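Local atomic coordinates of N-acetylcysteine deacetylase (Bacillus subtilis, PDB entry 1YSJ), a protein that probably removes the acetyl group from N-acetylcysteine to give cysteine and acetate, as a two-metal M20-family hydrolase in the breakdown of S-(2-succino)cysteine. Residues A201-F206 with E274-T279. The protein carries 1 engineered substitution. Sequence-based numbering, arbitrary orientation.
Sequences ASVDRF and EGTVRT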
loop_
_atom_site.group_PDB
_atom_site.type_symbol
_atom_site.label_atom_id
_atom_site.label_comp_id
_atom_site.label_asym_id
_atom_site.label_seq_id
_atom_site.Cartn_x
_atom_site.Cartn_y
_atom_site.Cartn_z
ATOM N N ALA A 201 -18.991 16.639 -13.171
ATOM C CA ALA A 201 -19.257 15.478 -12.337
ATOM C C ALA A 201 -19.273 15.791 -10.844
ATOM O O ALA A 201 -18.622 16.727 -10.380
ATOM C CB ALA A 201 -18.238 14.383 -12.636
ATOM N N SER A 202 -20.043 14.999 -10.102
ATOM C CA SER A 202 -19.945 14.966 -8.656
ATOM C C SER A 202 -18.633 14.280 -8.296
ATOM O O SER A 202 -18.148 13.431 -9.042
ATOM C CB SER A 202 -21.121 14.192 -8.065
ATOM O OG SER A 202 -21.143 12.857 -8.546
ATOM N N VAL A 203 -18.040 14.663 -7.174
ATOM C CA VAL A 203 -16.828 14.002 -6.713
ATOM C C VAL A 203 -17.049 13.554 -5.282
ATOM O O VAL A 203 -17.498 14.335 -4.442
ATOM C CB VAL A 203 -15.556 14.901 -6.813
ATOM C CG1 VAL A 203 -14.313 14.104 -6.435
ATOM C CG2 VAL A 203 -15.393 15.480 -8.223
ATOM N N ASP A 204 -16.754 12.285 -5.022
ATOM C CA ASP A 204 -16.921 11.704 -3.700
ATOM C C ASP A 204 -15.779 10.764 -3.398
ATOM O O ASP A 204 -15.287 10.067 -4.285
ATOM C CB ASP A 204 -18.256 10.969 -3.596
ATOM C CG ASP A 204 -19.447 11.908 -3.701
ATOM O OD1 ASP A 204 -20.372 11.609 -4.479
ATOM O OD2 ASP A 204 -19.458 12.952 -3.017
ATOM N N ARG A 205 -15.364 10.759 -2.137
ATOM C CA ARG A 205 -14.264 9.928 -1.673
ATOM C C ARG A 205 -14.826 8.668 -1.023
ATOM O O ARG A 205 -15.853 8.719 -0.347
ATOM C CB ARG A 205 -13.417 10.716 -0.667
ATOM C CG ARG A 205 -12.055 10.117 -0.356
ATOM C CD ARG A 205 -11.311 10.935 0.692
ATOM N NE ARG A 205 -11.804 10.685 2.044
ATOM C CZ ARG A 205 -11.443 11.378 3.121
ATOM N NH1 ARG A 205 -10.577 12.380 3.020
ATOM N NH2 ARG A 205 -11.954 11.070 4.305
ATOM N N PHE A 206 -14.157 7.540 -1.241
ATOM C CA PHE A 206 -14.500 6.301 -0.537
ATOM C C PHE A 206 -13.254 5.611 0.009
ATOM O O PHE A 206 -12.165 5.785 -0.526
ATOM C CB PHE A 206 -15.304 5.346 -1.430
ATOM C CG PHE A 206 -14.492 4.686 -2.514
ATOM C CD1 PHE A 206 -14.415 5.249 -3.782
ATOM C CD2 PHE A 206 -13.817 3.488 -2.270
ATOM C CE1 PHE A 206 -13.672 4.638 -4.788
ATOM C CE2 PHE A 206 -13.068 2.878 -3.267
ATOM C CZ PHE A 206 -12.996 3.456 -4.530
ATOM N N GLU A 274 -8.577 3.238 -1.291
ATOM C CA GLU A 274 -9.399 4.436 -1.383
ATOM C C GLU A 274 -9.399 5.010 -2.791
ATOM O O GLU A 274 -8.564 4.647 -3.619
ATOM C CB GLU A 274 -9.012 5.484 -0.319
ATOM C CG GLU A 274 -7.675 6.194 -0.510
ATOM C CD GLU A 274 -7.458 7.334 0.488
ATOM O OE1 GLU A 274 -6.291 7.591 0.857
ATOM O OE2 GLU A 274 -8.451 7.981 0.903
ATOM N N GLY A 275 -10.357 5.889 -3.056
ATOM C CA GLY A 275 -10.506 6.499 -4.369
ATOM C C GLY A 275 -11.722 7.398 -4.463
ATOM O O GLY A 275 -12.302 7.797 -3.447
ATOM N N THR A 276 -12.112 7.705 -5.695
ATOM C CA THR A 276 -13.211 8.622 -5.945
ATOM C C THR A 276 -14.278 8.012 -6.837
ATOM O O THR A 276 -13.995 7.163 -7.683
ATOM C CB THR A 276 -12.736 9.939 -6.602
ATOM O OG1 THR A 276 -11.871 9.637 -7.702
ATOM C CG2 THR A 276 -11.995 10.803 -5.608
ATOM N N VAL A 277 -15.509 8.460 -6.620
ATOM C CA VAL A 277 -16.623 8.153 -7.496
ATOM C C VAL A 277 -17.068 9.447 -8.179
ATOM O O VAL A 277 -17.154 10.503 -7.544
ATOM C CB VAL A 277 -17.797 7.526 -6.717
ATOM C CG1 VAL A 277 -18.882 7.065 -7.672
ATOM C CG2 VAL A 277 -17.309 6.356 -5.876
ATOM N N ARG A 278 -17.328 9.356 -9.479
ATOM C CA ARG A 278 -17.810 10.483 -10.262
ATOM C C ARG A 278 -19.087 10.116 -11.010
ATOM O O ARG A 278 -19.119 9.148 -11.773
ATOM C CB ARG A 278 -16.722 10.974 -11.219
ATOM C CG ARG A 278 -15.501 11.521 -10.492
ATOM C CD ARG A 278 -14.396 11.949 -11.430
ATOM N NE ARG A 278 -13.215 12.362 -10.673
ATOM C CZ ARG A 278 -12.180 13.030 -11.178
ATOM N NH1 ARG A 278 -11.160 13.352 -10.391
ATOM N NH2 ARG A 278 -12.160 13.381 -12.460
ATOM N N THR A 279 -20.145 10.883 -10.753
ATOM C CA THR A 279 -21.447 10.683 -11.393
ATOM C C THR A 279 -21.933 11.987 -12.020
ATOM O O THR A 279 -21.414 13.062 -11.715
ATOM C CB THR A 279 -22.523 10.214 -10.387
ATOM O OG1 THR A 279 -22.947 11.325 -9.589
ATOM C CG2 THR A 279 -22.001 9.098 -9.480
HETATM O O HOH W 1 -19.750 11.110 -6.880
#
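Asp204 and Val277 trade backbone bonds in both directions, Val277 N to Asp204 O at 2.8 Å and Asp204 N to Val277 O at 3.1 Å, and Phe206 does the same with Gly275. Between these hydrogen-bonded pairs of the antiparallel ladder sits the non-hydrogen-bonded pair Arg205–Thr276. Ser202 N carries the pairing on to Thr279 O.

Beside that last bond the two hydroxyls close up, Ser202 OG lying 2.6 Å from Thr279 OG1. A water ties this end together: it takes a hydrogen bond from Ser202 OG and donates to Asp204 OD1 and to Val277 O, the latter at 2.7 Å, so that carbonyl oxygen accepts two bonds.

Phe206 makes the main apolar contact between the strands. With CG between its backbone N and carbonyl carbon (chi1 73°), the ring folds back over the neighbouring strand, and Gly275 CA makes a CH-pi contact 4.1 Å from the ring centroid. Val277 CG2 meets CD1 of the ring at 3.7 Å. A glycine's bare backbone suits the site, since a CB on Gly275 would sit tightly against Phe206 CZ. Cut back to an alanine, Phe206 would probably lose the ring face over Gly275, opening a gap there, and its contact with Val277 CG2.

Both strands are the central pair of a four-stranded antiparallel sheet, consistent with the dimerisation domain of M20 peptidases. Helix 282-302 packs on the Phe206 and Val277 face through Met292, and its Arg285 forms a salt bridge with Asp204; on the other face, Trp264 of the second subunit meets Arg205 and Thr276, while strands 252-260 and 306-320 flank the pair.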